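Local structure of PAN2-PAN3 deadenylation complex catalytic subunit pan2 (Neurospora crassa, 4CZX) at residues I184-N196 / A220-M234. The protein is the catalytic subunit of a poly(A)-nuclease complex that probably shortens mRNA poly(A) tails, represented here by its N-terminal WD40 domain. Numbering follows the deposited sequence. Where two conformers were deposited one is given.
Sequences IKKQWQAHGAFIN and AILDPYVKVFDLKNM
With CG trans to the backbone nitrogen in both Trp188 (chi1 174°) and Phe229 (chi1 -171°), these torsions lay the Phe229 side chain against the indole, the two running alongside each other in opposing senses. Strand 184-189, the outer strand of one propeller blade, here packs on strand 225-230 of the next. CB of Phe229 sits over the six-membered ring of Trp188, 3.5 Å from its centroid, a CH-pi contact, while Phe229 CD1 lies 3.6 Å from Trp188 CG and the two ring planes meet obliquely. Ala190 CB lies near the rim of the opposite indole face. Trp188 NE1 donates to a water (3.0 Å) that also accepts from Lys227 NZ. Lys227 CG rests over the face of the His191 imidazole, and NZ makes a weak hydrogen bond to Ala190 O (3.2 Å). A leucine in place of Trp188 would probably leave Phe229 without its aromatic partner and the bridging water without the indole donor. His191 ND1 gives a straight, in-plane hydrogen bond to the anti lone pair of Asp223 OD2 (2.9 Å), and a water joins this oxygen to Gly192 N. NE2 is hydrogen-bonded to Thr207 OG1; with both nitrogens engaged, the ring should be held in its rotation, consistent with the His-Asp-Ser/Thr hydrogen-bond network of WD40 repeats.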
# COMPACT_ATOMS: atom_id res chain seq x y z
N ILE A 184 14.06 46.59 -16.34
CA ILE A 184 13.01 47.48 -15.84
C ILE A 184 12.96 48.79 -16.61
O ILE A 184 13.92 49.55 -16.62
CB ILE A 184 13.21 47.79 -14.35
CG1 ILE A 184 13.29 46.49 -13.54
CG2 ILE A 184 12.09 48.70 -13.83
CD1 ILE A 184 13.74 46.69 -12.10
N LYS A 185 11.82 49.06 -17.25
CA LYS A 185 11.63 50.32 -17.97
C LYS A 185 11.08 51.41 -17.05
O LYS A 185 11.35 52.60 -17.25
CB LYS A 185 10.67 50.11 -19.15
CG LYS A 185 11.15 49.06 -20.16
CD LYS A 185 10.47 49.24 -21.51
CE LYS A 185 11.50 49.23 -22.64
NZ LYS A 185 10.87 48.94 -23.96
N LYS A 186 10.31 51.00 -16.05
CA LYS A 186 9.60 51.94 -15.20
C LYS A 186 9.08 51.23 -13.94
O LYS A 186 8.66 50.08 -14.01
CB LYS A 186 8.43 52.56 -15.98
CG LYS A 186 7.49 53.43 -15.18
CD LYS A 186 8.05 54.82 -15.00
CE LYS A 186 6.94 55.86 -14.95
NZ LYS A 186 7.47 57.22 -14.71
N GLN A 187 9.15 51.91 -12.80
CA GLN A 187 8.57 51.39 -11.56
C GLN A 187 7.39 52.25 -11.13
O GLN A 187 7.47 53.49 -11.15
CB GLN A 187 9.64 51.31 -10.46
CG GLN A 187 10.88 50.52 -10.88
CD GLN A 187 11.82 50.20 -9.74
OE1 GLN A 187 12.92 50.75 -9.66
NE2 GLN A 187 11.40 49.30 -8.85
N TRP A 188 6.29 51.60 -10.75
CA TRP A 188 5.06 52.28 -10.38
C TRP A 188 4.68 51.91 -8.95
O TRP A 188 4.58 50.73 -8.61
CB TRP A 188 3.95 51.88 -11.37
CG TRP A 188 2.57 52.38 -11.06
CD1 TRP A 188 2.21 53.63 -10.62
CD2 TRP A 188 1.35 51.64 -11.18
NE1 TRP A 188 0.85 53.70 -10.46
CE2 TRP A 188 0.30 52.49 -10.79
CE3 TRP A 188 1.05 50.32 -11.56
CZ2 TRP A 188 -1.03 52.07 -10.78
CZ3 TRP A 188 -0.27 49.91 -11.55
CH2 TRP A 188 -1.30 50.78 -11.16
N GLN A 189 4.48 52.92 -8.10
CA GLN A 189 4.08 52.65 -6.72
C GLN A 189 2.57 52.46 -6.66
O GLN A 189 1.82 53.42 -6.63
CB GLN A 189 4.51 53.78 -5.79
CG GLN A 189 4.27 53.47 -4.33
CD GLN A 189 5.24 52.45 -3.81
OE1 GLN A 189 6.46 52.64 -3.89
NE2 GLN A 189 4.73 51.34 -3.27
N ALA A 190 2.13 51.21 -6.65
CA ALA A 190 0.70 50.94 -6.71
C ALA A 190 0.07 50.96 -5.32
O ALA A 190 -0.87 51.72 -5.07
CB ALA A 190 0.44 49.60 -7.40
N HIS A 191 0.57 50.14 -4.42
CA HIS A 191 0.04 50.09 -3.06
C HIS A 191 1.16 50.10 -2.04
O HIS A 191 2.33 49.91 -2.38
CB HIS A 191 -0.86 48.86 -2.89
CG HIS A 191 -1.93 48.76 -3.93
ND1 HIS A 191 -3.22 49.21 -3.72
CD2 HIS A 191 -1.90 48.28 -5.20
CE1 HIS A 191 -3.93 49.01 -4.81
NE2 HIS A 191 -3.16 48.45 -5.73
N GLY A 192 0.82 50.34 -0.77
CA GLY A 192 1.81 50.53 0.26
C GLY A 192 2.69 49.34 0.62
O GLY A 192 3.88 49.51 0.85
N ALA A 193 2.11 48.14 0.68
CA ALA A 193 2.87 46.96 1.12
C ALA A 193 2.63 45.71 0.29
O ALA A 193 3.50 44.82 0.23
CB ALA A 193 2.57 46.66 2.58
N PHE A 194 1.45 45.59 -0.30
CA PHE A 194 1.15 44.40 -1.10
C PHE A 194 0.15 44.65 -2.20
O PHE A 194 -0.67 45.57 -2.16
CB PHE A 194 0.62 43.25 -0.22
CG PHE A 194 -0.76 43.47 0.32
CD1 PHE A 194 -0.95 44.20 1.51
CD2 PHE A 194 -1.87 42.96 -0.33
CE1 PHE A 194 -2.23 44.41 2.01
CE2 PHE A 194 -3.15 43.17 0.16
CZ PHE A 194 -3.33 43.90 1.34
N ILE A 195 0.22 43.77 -3.18
CA ILE A 195 -0.70 43.72 -4.30
C ILE A 195 -1.41 42.39 -4.21
O ILE A 195 -0.77 41.35 -4.20
CB ILE A 195 0.07 43.87 -5.62
CG1 ILE A 195 0.48 45.35 -5.80
CG2 ILE A 195 -0.78 43.40 -6.81
CD1 ILE A 195 1.50 45.59 -6.87
N ASN A 196 -2.74 42.42 -4.07
CA ASN A 196 -3.53 41.21 -3.98
C ASN A 196 -3.93 40.67 -5.36
O ASN A 196 -4.30 39.50 -5.51
CB ASN A 196 -4.79 41.47 -3.15
CG ASN A 196 -5.46 40.19 -2.71
OD1 ASN A 196 -4.81 39.30 -2.17
ND2 ASN A 196 -6.76 40.07 -2.96
N ALA A 220 -4.32 42.60 7.41
CA ALA A 220 -4.08 43.26 6.13
C ALA A 220 -5.40 43.82 5.62
O ALA A 220 -6.37 43.07 5.46
CB ALA A 220 -3.46 42.30 5.10
N ILE A 221 -5.44 45.12 5.39
CA ILE A 221 -6.66 45.76 4.92
C ILE A 221 -6.52 46.19 3.46
O ILE A 221 -5.50 46.77 3.07
CB ILE A 221 -6.99 46.98 5.81
CG1 ILE A 221 -7.03 46.53 7.28
CG2 ILE A 221 -8.30 47.63 5.39
CD1 ILE A 221 -7.12 47.66 8.28
N LEU A 222 -7.53 45.88 2.66
CA LEU A 222 -7.53 46.27 1.24
C LEU A 222 -7.91 47.75 1.02
O LEU A 222 -8.65 48.34 1.82
CB LEU A 222 -8.49 45.38 0.47
CG LEU A 222 -8.00 43.95 0.32
CD1 LEU A 222 -9.16 43.03 -0.01
CD2 LEU A 222 -6.93 43.90 -0.78
N ASP A 223 -7.40 48.33 -0.06
CA ASP A 223 -7.66 49.74 -0.39
C ASP A 223 -9.04 49.96 -1.02
O ASP A 223 -9.56 49.08 -1.71
CB ASP A 223 -6.58 50.28 -1.33
CG ASP A 223 -5.26 50.55 -0.62
OD1 ASP A 223 -5.28 50.87 0.60
OD2 ASP A 223 -4.21 50.44 -1.27
N PRO A 224 -9.64 51.14 -0.79
CA PRO A 224 -10.97 51.48 -1.31
C PRO A 224 -10.91 51.95 -2.76
O PRO A 224 -11.64 52.87 -3.17
CB PRO A 224 -11.41 52.62 -0.39
CG PRO A 224 -10.13 53.31 -0.06
CD PRO A 224 -9.13 52.19 0.12
N TYR A 225 -10.02 51.35 -3.53
CA TYR A 225 -9.85 51.72 -4.93
C TYR A 225 -9.04 50.69 -5.67
O TYR A 225 -8.34 49.87 -5.07
CB TYR A 225 -9.16 53.08 -5.06
CG TYR A 225 -7.93 53.23 -4.20
CD1 TYR A 225 -6.73 52.62 -4.54
CD2 TYR A 225 -7.96 54.00 -3.04
CE1 TYR A 225 -5.59 52.75 -3.75
CE2 TYR A 225 -6.83 54.14 -2.23
CZ TYR A 225 -5.65 53.52 -2.59
OH TYR A 225 -4.53 53.65 -1.81
N VAL A 226 -9.15 50.74 -6.99
CA VAL A 226 -8.26 50.03 -7.89
C VAL A 226 -7.25 51.03 -8.44
O VAL A 226 -7.63 52.12 -8.87
CB VAL A 226 -9.04 49.37 -9.04
CG1 VAL A 226 -8.08 48.83 -10.10
CG2 VAL A 226 -9.93 48.26 -8.51
N LYS A 227 -5.97 50.68 -8.39
CA LYS A 227 -4.94 51.54 -8.97
C LYS A 227 -4.84 51.31 -10.48
O LYS A 227 -4.93 50.18 -10.94
CB LYS A 227 -3.59 51.30 -8.31
CG LYS A 227 -3.46 51.96 -6.94
CD LYS A 227 -3.64 53.48 -7.06
CE LYS A 227 -2.80 54.23 -6.04
NZ LYS A 227 -1.43 54.51 -6.57
N VAL A 228 -4.67 52.39 -11.24
CA VAL A 228 -4.68 52.31 -12.70
C VAL A 228 -3.46 52.97 -13.32
O VAL A 228 -3.08 54.08 -12.94
CB VAL A 228 -5.96 52.99 -13.28
CG1 VAL A 228 -6.01 52.86 -14.82
CG2 VAL A 228 -7.21 52.42 -12.63
N PHE A 229 -2.86 52.29 -14.29
CA PHE A 229 -1.68 52.79 -14.98
C PHE A 229 -1.88 52.74 -16.50
O PHE A 229 -2.36 51.74 -17.02
CB PHE A 229 -0.44 51.99 -14.57
CG PHE A 229 0.86 52.57 -15.07
CD1 PHE A 229 1.54 53.50 -14.31
CD2 PHE A 229 1.39 52.18 -16.30
CE1 PHE A 229 2.73 54.05 -14.75
CE2 PHE A 229 2.58 52.73 -16.75
CZ PHE A 229 3.25 53.67 -15.97
N ASP A 230 -1.50 53.82 -17.17
CA ASP A 230 -1.61 53.96 -18.62
C ASP A 230 -0.39 53.35 -19.30
O ASP A 230 0.68 53.93 -19.24
CB ASP A 230 -1.76 55.44 -18.99
CG ASP A 230 -1.89 55.69 -20.50
OD1 ASP A 230 -1.66 54.78 -21.33
OD2 ASP A 230 -2.21 56.85 -20.85
N LEU A 231 -0.56 52.20 -19.94
CA LEU A 231 0.57 51.48 -20.53
C LEU A 231 0.99 52.09 -21.87
O LEU A 231 2.15 51.97 -22.27
CB LEU A 231 0.23 50.00 -20.74
CG LEU A 231 0.83 48.99 -19.75
CD1 LEU A 231 0.80 47.59 -20.34
CD2 LEU A 231 2.24 49.39 -19.32
N LYS A 232 0.05 52.74 -22.54
CA LYS A 232 0.31 53.34 -23.84
C LYS A 232 1.25 54.53 -23.68
O LYS A 232 2.25 54.63 -24.38
CB LYS A 232 -1.01 53.76 -24.49
CG LYS A 232 -0.91 54.15 -25.96
CD LYS A 232 -2.23 54.73 -26.46
CE LYS A 232 -2.10 55.36 -27.83
NZ LYS A 232 -1.72 54.36 -28.87
N ASN A 233 0.93 55.40 -22.74
CA ASN A 233 1.72 56.61 -22.53
C ASN A 233 2.60 56.55 -21.28
O ASN A 233 3.19 57.56 -20.89
CB ASN A 233 0.78 57.82 -22.46
CG ASN A 233 -0.17 57.88 -23.65
OD1 ASN A 233 0.22 58.23 -24.76
ND2 ASN A 233 -1.43 57.53 -23.41
N MET A 234 2.66 55.37 -20.65
CA MET A 234 3.53 55.10 -19.50
C MET A 234 3.42 56.11 -18.36
O MET A 234 4.43 56.66 -17.92
CB MET A 234 4.99 55.02 -19.94
CG MET A 234 5.29 53.83 -20.85
SD MET A 234 5.11 52.25 -20.01
CE MET A 234 6.70 52.10 -19.21
O HOH W 1 -0.42 55.84 -8.76
O HOH W 2 -2.06 51.13 -0.08